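Beta-ketothiolase BktB (Ralstonia eutropha, PDB 4NZS) catalyses the condensation of acetyl-CoA with propionyl-CoA or a second acetyl-CoA to give a 3-oxoacyl-CoA, and is required for efficient production of the copolymer poly(beta-hydroxybutyrate-co-beta-hydroxyvalerate). Local coordinates at residues Q100-A105 with A261-M266; A106-L111 with D115-G120; A179-A184 with G246-G251. All blocks are in the same frame, centred on the assembly; numbering follows the deposited sequence.

Contact 1. Residues Q100-A105 with A261-M266; sequences QAIVSA and AAVVMM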
loop_
_atom_site.group_PDB
_atom_site.type_symbol
_atom_site.label_atom_id
_atom_site.label_comp_id
_atom_site.label_asym_id
_atom_site.label_seq_id
_atom_site.Cartn_x
_atom_site.Cartn_y
_atom_site.Cartn_z
ATOM N N GLN A 100 8.727 16.871 -28.249
ATOM C CA GLN A 100 9.659 15.871 -28.615
ATOM C C GLN A 100 8.977 14.730 -29.363
ATOM O O GLN A 100 9.560 14.092 -30.262
ATOM C CB GLN A 100 10.300 15.386 -27.330
ATOM C CG GLN A 100 11.155 14.170 -27.504
ATOM C CD GLN A 100 12.213 14.449 -28.494
ATOM O OE1 GLN A 100 13.201 15.093 -28.168
ATOM N NE2 GLN A 100 12.013 13.974 -29.723
ATOM N N ALA A 101 7.754 14.431 -28.951
ATOM C CA ALA A 101 6.976 13.399 -29.652
ATOM C C ALA A 101 6.632 13.913 -31.015
ATOM O O ALA A 101 6.742 13.208 -31.993
ATOM C CB ALA A 101 5.721 13.019 -28.888
ATOM N N ILE A 102 6.211 15.155 -31.085
ATOM C CA ILE A 102 6.065 15.756 -32.385
ATOM C C ILE A 102 7.345 15.551 -33.211
ATOM O O ILE A 102 7.297 14.934 -34.285
ATOM C CB ILE A 102 5.673 17.231 -32.250
ATOM C CG1 ILE A 102 4.170 17.363 -32.454
ATOM C CG2 ILE A 102 6.381 18.090 -33.270
ATOM C CD1 ILE A 102 3.385 16.644 -31.413
ATOM N N VAL A 103 8.481 16.024 -32.694
ATOM C CA VAL A 103 9.747 15.873 -33.387
ATOM C C VAL A 103 10.084 14.432 -33.788
ATOM O O VAL A 103 10.538 14.198 -34.897
ATOM C CB VAL A 103 10.914 16.326 -32.531
ATOM C CG1 VAL A 103 12.201 15.816 -33.126
ATOM C CG2 VAL A 103 10.926 17.837 -32.361
ATOM N N SER A 104 9.926 13.465 -32.901
ATOM C CA SER A 104 10.305 12.126 -33.283
ATOM C C SER A 104 9.329 11.543 -34.321
ATOM O O SER A 104 9.706 10.700 -35.154
ATOM C CB SER A 104 10.430 11.242 -32.045
ATOM O OG SER A 104 11.341 11.832 -31.118
ATOM N N ALA A 105 8.081 11.989 -34.272
ATOM C CA ALA A 105 7.111 11.704 -35.324
ATOM C C ALA A 105 7.612 12.285 -36.640
ATOM O O ALA A 105 7.698 11.598 -37.660
ATOM C CB ALA A 105 5.753 12.313 -34.986
ATOM N N ALA A 261 -3.073 15.715 -26.436
ATOM C CA ALA A 261 -2.997 16.501 -27.661
ATOM C C ALA A 261 -2.415 15.698 -28.778
ATOM O O ALA A 261 -1.433 14.996 -28.525
ATOM C CB ALA A 261 -2.110 17.693 -27.458
ATOM N N ALA A 262 -2.955 15.843 -30.002
ATOM C CA ALA A 262 -2.338 15.195 -31.179
ATOM C C ALA A 262 -2.276 16.064 -32.432
ATOM O O ALA A 262 -3.104 16.950 -32.661
ATOM C CB ALA A 262 -3.035 13.883 -31.505
ATOM N N VAL A 263 -1.261 15.799 -33.239
ATOM C CA VAL A 263 -1.224 16.357 -34.565
ATOM C C VAL A 263 -1.148 15.203 -35.523
ATOM O O VAL A 263 -0.431 14.218 -35.249
ATOM C CB VAL A 263 -0.034 17.290 -34.800
ATOM C CG1 VAL A 263 0.073 18.275 -33.658
ATOM C CG2 VAL A 263 1.255 16.505 -35.001
ATOM N N VAL A 264 -1.885 15.318 -36.631
ATOM C CA VAL A 264 -1.620 14.432 -37.749
ATOM C C VAL A 264 -0.642 15.117 -38.644
ATOM O O VAL A 264 -0.796 16.279 -38.929
ATOM C CB VAL A 264 -2.863 14.085 -38.564
ATOM C CG1 VAL A 264 -2.443 13.286 -39.796
ATOM C CG2 VAL A 264 -3.866 13.283 -37.718
ATOM N N MET A 265 0.369 14.395 -39.076
ATOM C CA MET A 265 1.327 14.954 -40.000
ATOM C C MET A 265 1.462 14.132 -41.243
ATOM O O MET A 265 0.987 12.990 -41.339
ATOM C CB MET A 265 2.685 15.027 -39.367
ATOM C CG MET A 265 2.912 16.224 -38.490
ATOM S SD MET A 265 4.248 15.654 -37.442
ATOM C CE MET A 265 4.647 17.168 -36.584
ATOM N N MET A 266 2.136 14.750 -42.194
ATOM C CA MET A 266 2.250 14.223 -43.519
ATOM C C MET A 266 3.471 14.738 -44.194
ATOM O O MET A 266 3.860 15.897 -44.005
ATOM C CB MET A 266 1.045 14.648 -44.356
ATOM C CG MET A 266 0.163 13.475 -44.668
ATOM S SD MET A 266 -1.372 13.858 -45.513
ATOM C CE MET A 266 -2.164 12.259 -45.284
#
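Ile-102 of helix 97-110 meets Val-263 and Met-265 of strand 257-267. In the five-layered alpha-beta-alpha-beta-alpha thiolase fold, this helix lies on the inner face of the sheet of the N-terminal half. The local axes run nearly parallel, 19° apart, at 9.9 Å. Val-263 and Met-265 are two positions apart on the strand, and both point at the helix. Together they form a shallow notch. The bump that fills it is the CG1 arm of Ile-102. Ile-102 CG1 lies 4.0 Å from Val-263 CG2 and 4.2 Å from Met-265 CE. Its end methyl stays on the valine side, with Ile-102 CD1 4.2 Å from Val-263 CG2. The two branched side chains cross at about a right angle. A methylene and a methyl of Ile-102 meet one methyl of Val-263.

The strand returns the bump. Met-265 starts with CG anti to its carbonyl carbon (chi1 -82°), and the chain then runs extended. This carries its sulfur and end methyl out to the helix. There they fill the groove between Ile-102 and Ala-105, which are three residues apart along the helix. Met-265 SD is 4.4 Å from Ala-105 CB, the looser side of the groove. Met-265 CE is closer to the isoleucine branch, 3.9 Å from Ile-102 CG2.

All four residues are buried. Helix 357-375 of the C-terminal half lies next to helix 97-110 in the central layer. It adds to the packing, with Ala-362 on Ile-102 and Val-366 on Val-263. Val-12 of strand 10-22 also packs on Val-263. The methyl of Met-265 also comes near the helix backbone: Met-265 CE is 4.2 Å from Ile-102 O.

Contact 2. Residues A106-L111 with D115-G120; sequences AQTILL and DVAIGG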
loop_
_atom_site.group_PDB
_atom_site.type_symbol
_atom_site.label_atom_id
_atom_site.label_comp_id
_atom_site.label_asym_id
_atom_site.label_seq_id
_atom_site.Cartn_x
_atom_site.Cartn_y
_atom_site.Cartn_z
ATOM N N ALA A 106 7.923 13.568 -36.597
ATOM C CA ALA A 106 8.490 14.263 -37.730
ATOM C C ALA A 106 9.648 13.463 -38.327
ATOM O O ALA A 106 9.682 13.132 -39.520
ATOM C CB ALA A 106 8.979 15.639 -37.280
ATOM N N GLN A 107 10.577 13.124 -37.448
ATOM C CA GLN A 107 11.805 12.517 -37.844
ATOM C C GLN A 107 11.622 11.298 -38.707
ATOM O O GLN A 107 12.295 11.180 -39.700
ATOM C CB GLN A 107 12.636 12.198 -36.614
ATOM C CG GLN A 107 13.337 13.431 -36.064
ATOM C CD GLN A 107 14.224 13.120 -34.879
ATOM O OE1 GLN A 107 15.079 13.921 -34.513
ATOM N NE2 GLN A 107 14.038 11.944 -34.281
ATOM N N THR A 108 10.709 10.399 -38.360
ATOM C CA THR A 108 10.581 9.158 -39.143
ATOM C C THR A 108 10.141 9.481 -40.587
ATOM O O THR A 108 10.604 8.853 -41.562
ATOM C CB THR A 108 9.655 8.099 -38.477
ATOM O OG1 THR A 108 8.334 8.620 -38.277
ATOM C CG2 THR A 108 10.246 7.613 -37.141
ATOM N N ILE A 109 9.304 10.504 -40.735
ATOM C CA ILE A 109 8.814 10.843 -42.055
ATOM C C ILE A 109 9.967 11.431 -42.859
ATOM O O ILE A 109 10.201 11.018 -43.988
ATOM C CB ILE A 109 7.681 11.873 -42.051
ATOM C CG1 ILE A 109 6.483 11.416 -41.224
ATOM C CG2 ILE A 109 7.219 12.094 -43.487
ATOM C CD1 ILE A 109 5.398 12.467 -41.089
ATOM N N LEU A 110 10.663 12.399 -42.263
ATOM C CA LEU A 110 11.841 12.963 -42.864
ATOM C C LEU A 110 12.745 11.899 -43.443
ATOM O O LEU A 110 13.153 12.020 -44.589
ATOM C CB LEU A 110 12.623 13.802 -41.863
ATOM C CG LEU A 110 12.347 15.289 -41.970
ATOM C CD1 LEU A 110 10.873 15.567 -42.200
ATOM C CD2 LEU A 110 12.840 15.988 -40.711
ATOM N N LEU A 111 13.022 10.846 -42.689
ATOM C CA LEU A 111 13.866 9.750 -43.181
ATOM C C LEU A 111 13.153 8.633 -43.967
ATOM O O LEU A 111 13.725 7.554 -44.178
ATOM C CB LEU A 111 14.656 9.157 -42.017
ATOM C CG LEU A 111 15.665 10.178 -41.473
ATOM C CD1 LEU A 111 15.299 10.669 -40.080
ATOM C CD2 LEU A 111 17.063 9.582 -41.483
ATOM N N ASP A 115 5.162 8.066 -44.658
ATOM C CA ASP A 115 4.698 9.390 -45.118
ATOM C C ASP A 115 3.485 9.965 -44.337
ATOM O O ASP A 115 2.996 11.091 -44.603
ATOM C CB ASP A 115 4.408 9.313 -46.620
ATOM C CG ASP A 115 5.664 9.022 -47.435
ATOM O OD1 ASP A 115 6.432 9.980 -47.667
ATOM O OD2 ASP A 115 5.900 7.846 -47.813
ATOM N N VAL A 116 3.011 9.182 -43.373
ATOM C CA VAL A 116 1.957 9.606 -42.463
ATOM C C VAL A 116 2.306 9.277 -41.002
ATOM O O VAL A 116 2.414 8.093 -40.600
ATOM C CB VAL A 116 0.636 8.909 -42.835
ATOM C CG1 VAL A 116 -0.544 9.697 -42.266
ATOM C CG2 VAL A 116 0.530 8.720 -44.356
ATOM N N ALA A 117 2.483 10.310 -40.193
ATOM C CA ALA A 117 2.837 10.114 -38.798
ATOM C C ALA A 117 2.019 10.976 -37.858
ATOM O O ALA A 117 1.675 12.095 -38.183
ATOM C CB ALA A 117 4.315 10.371 -38.594
ATOM N N ILE A 118 1.748 10.450 -36.672
ATOM C CA ILE A 118 1.015 11.165 -35.637
ATOM C C ILE A 118 1.949 11.396 -34.457
ATOM O O ILE A 118 2.694 10.522 -34.085
ATOM C CB ILE A 118 -0.314 10.438 -35.281
ATOM C CG1 ILE A 118 -1.508 11.242 -35.751
ATOM C CG2 ILE A 118 -0.528 10.182 -33.797
ATOM C CD1 ILE A 118 -2.815 10.554 -35.465
ATOM N N GLY A 119 1.913 12.599 -33.913
ATOM C CA GLY A 119 2.637 12.932 -32.713
ATOM C C GLY A 119 1.711 13.580 -31.722
ATOM O O GLY A 119 1.035 14.523 -32.055
ATOM N N GLY A 120 1.719 13.095 -30.493
ATOM C CA GLY A 120 0.809 13.547 -29.461
ATOM C C GLY A 120 1.402 13.457 -28.071
ATOM O O GLY A 120 2.587 13.234 -27.920
#
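The carbonyl oxygen Ala-106 O takes two backbone N-H groups, one of them from Ile-109, the residue that bears on Asp-115 and Ala-117. Leu-110 N reaches Ala-106 O at 3.0 Å, and Ile-109 N makes a weak bond to the same oxygen at 2.9 Å. These bonds belong to the last turn of helix 97-110. The chain turns back through a short loop into strand 116-124, which runs almost antiparallel to the helix, at 166°. Helix and strand form the second half of a beta-alpha-beta crossover from strand 88-92, with strand 57-60 lying between the two parallel strands.

Ile-109 divides its branches between the residue just before the strand and the strand itself. CG2 is anti to the backbone N and rests on the backbone of Asp-115, with Ile-109 CG2 4.0 Å from Asp-115 CA. The other arm is extended (chi2 174°) and passes along Ala-117. Ile-109 CG1 is 3.6 Å from Ala-117 CB. Ile-109 CD1 is 3.4 Å from Ala-117 CB, tighter than usual van der Waals contact. Thr-108 OG1 stands at the edge, 4.4 Å from Ala-117 CB, and bonds back to Ala-105 O.

Around this core, Met-265 and Val-10 also pack on Ile-109. Just after the helix ends, Leu-111 O accepts a hydrogen bond from Arg-309 of the second subunit. Asp-115 pairs with Arg-8 in a salt bridge. The polar ends of Thr-108 and Asp-115 are engaged by Ala-105 O and Arg-8, not by each other's segment, and the seam itself is held by apolar contact.

Contact 3. Residues A179-A184 with G246-G251; sequences AQQDEA and GTVTAG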
loop_
_atom_site.group_PDB
_atom_site.type_symbol
_atom_site.label_atom_id
_atom_site.label_comp_id
_atom_site.label_asym_id
_atom_site.label_seq_id
_atom_site.Cartn_x
_atom_site.Cartn_y
_atom_site.Cartn_z
ATOM N N ALA A 179 7.609 41.241 -9.166
ATOM C CA ALA A 179 6.555 42.021 -9.843
ATOM C C ALA A 179 6.454 41.763 -11.353
ATOM O O ALA A 179 5.378 41.904 -11.927
ATOM C CB ALA A 179 6.690 43.514 -9.572
ATOM N N GLN A 180 7.560 41.395 -11.987
ATOM C CA GLN A 180 7.482 40.863 -13.339
ATOM C C GLN A 180 6.573 39.614 -13.323
ATOM O O GLN A 180 5.605 39.511 -14.074
ATOM C CB GLN A 180 8.879 40.493 -13.875
ATOM C CG GLN A 180 9.586 41.562 -14.713
ATOM C CD GLN A 180 9.797 41.172 -16.179
ATOM O OE1 GLN A 180 10.926 41.213 -16.673
ATOM N NE2 GLN A 180 8.712 40.806 -16.883
ATOM N N GLN A 181 6.876 38.697 -12.416
ATOM C CA GLN A 181 6.243 37.393 -12.393
ATOM C C GLN A 181 4.765 37.517 -12.056
ATOM O O GLN A 181 3.931 36.931 -12.748
ATOM C CB GLN A 181 6.940 36.466 -11.402
ATOM C CG GLN A 181 8.451 36.334 -11.597
ATOM C CD GLN A 181 9.105 35.607 -10.445
ATOM O OE1 GLN A 181 8.580 34.612 -9.942
ATOM N NE2 GLN A 181 10.247 36.107 -10.009
ATOM N N ASP A 182 4.416 38.299 -11.037
ATOM C CA ASP A 182 3.018 38.374 -10.632
ATOM C C ASP A 182 2.169 38.918 -11.783
ATOM O O ASP A 182 1.072 38.410 -12.065
ATOM C CB ASP A 182 2.841 39.221 -9.380
ATOM C CG ASP A 182 3.052 38.441 -8.110
ATOM O OD1 ASP A 182 3.921 37.556 -8.078
ATOM O OD2 ASP A 182 2.344 38.713 -7.124
ATOM N N GLU A 183 2.687 39.927 -12.475
ATOM C CA GLU A 183 1.912 40.547 -13.513
ATOM C C GLU A 183 1.918 39.738 -14.822
ATOM O O GLU A 183 0.873 39.603 -15.478
ATOM C CB GLU A 183 2.380 41.972 -13.674
ATOM C CG GLU A 183 2.061 42.754 -12.411
ATOM C CD GLU A 183 2.322 44.240 -12.523
ATOM O OE1 GLU A 183 1.662 45.010 -11.797
ATOM O OE2 GLU A 183 3.195 44.634 -13.313
ATOM N N ALA A 184 3.066 39.158 -15.175
ATOM C CA ALA A 184 3.107 38.158 -16.247
ATOM C C ALA A 184 1.992 37.134 -16.032
ATOM O O ALA A 184 1.394 36.652 -16.999
ATOM C CB ALA A 184 4.468 37.462 -16.310
ATOM N N GLY A 246 12.261 34.713 -1.067
ATOM C CA GLY A 246 11.371 34.070 -2.004
ATOM C C GLY A 246 10.779 35.003 -3.044
ATOM O O GLY A 246 10.445 36.153 -2.770
ATOM N N THR A 247 10.660 34.521 -4.270
ATOM C CA THR A 247 9.841 35.244 -5.237
ATOM C C THR A 247 8.755 34.341 -5.826
ATOM O O THR A 247 7.654 34.803 -6.082
ATOM C CB THR A 247 10.680 35.958 -6.336
ATOM O OG1 THR A 247 11.143 35.012 -7.308
ATOM C CG2 THR A 247 11.874 36.716 -5.730
ATOM N N VAL A 248 9.028 33.053 -5.998
ATOM C CA VAL A 248 8.110 32.196 -6.727
ATOM C C VAL A 248 6.967 31.708 -5.823
ATOM O O VAL A 248 7.203 31.256 -4.704
ATOM C CB VAL A 248 8.875 31.019 -7.367
ATOM C CG1 VAL A 248 7.940 30.095 -8.123
ATOM C CG2 VAL A 248 9.971 31.524 -8.304
ATOM N N THR A 249 5.737 31.802 -6.344
ATOM C CA THR A 249 4.493 31.456 -5.629
ATOM C C THR A 249 3.644 30.352 -6.340
ATOM O O THR A 249 3.975 29.867 -7.435
ATOM C CB THR A 249 3.563 32.703 -5.475
ATOM O OG1 THR A 249 3.105 33.157 -6.768
ATOM C CG2 THR A 249 4.261 33.848 -4.773
ATOM N N ALA A 250 2.534 29.980 -5.711
ATOM C CA ALA A 250 1.489 29.197 -6.381
ATOM C C ALA A 250 0.905 30.014 -7.542
ATOM O O ALA A 250 0.786 29.521 -8.684
ATOM C CB ALA A 250 0.415 28.822 -5.382
ATOM N N GLY A 251 0.580 31.278 -7.237
ATOM C CA GLY A 251 0.077 32.243 -8.203
ATOM C C GLY A 251 0.882 32.394 -9.485
ATOM O O GLY A 251 0.290 32.476 -10.576
#
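One hydrogen bond joins helix 178-197 to the loop before strand 257-267: Gln-181 NE2 gives an N-H to Thr-247 OG1 at 3.0 Å. It is fairly straight, at 161°, and the hydroxyl lies close to the amide plane, 12° out of it. Gln-181 reaches it with CG anti to the carbonyl carbon and an extended chain beyond, crossing Thr-247 at about a right angle. NE2 is also bonded to Ile-176 O, so two acceptors fix the turn of the amide. Thr-247 OG1 has a second partner in Glu-168 OE1, and OE2 of that carboxylate takes Val-248 N.

Both segments belong to the long excursion between strands 116-124 and 257-267. This is the loop domain of the thiolase fold, which in relatives helps to hold CoA. The side chain of Val-248 is about 12 Å from those of His-355 and Cys-385, the predicted proton acceptors.

The van der Waals part is small. The other end of the amide, Gln-181 OE1, lies 3.8 Å from Val-248 CG2. Ala-327 and Ala-328 of helix 327-336 pack against the Gln-181 side chain.

How the contacts relate
From the N terminus, helix 97-110 comes first and supplies a segment to both contact 1 and contact 2. Contact 2 closes at once, across the short turn into strand 116-124. The chain then leaves the sheet for a long excursion, within which contact 3 joins helix 178-197 to the loop 246-251. Contact 1 closes last, when strand 257-267 returns. Contacts 2 and 3 follow one another, and both nest inside the loop of contact 1. Contacts 1 and 2 touch, because their strands are neighbours in the sheet. Contact 3 lies on the opposite side of the chain's centre from contacts 1 and 2; its centre is about 33 Å from that of contact 1.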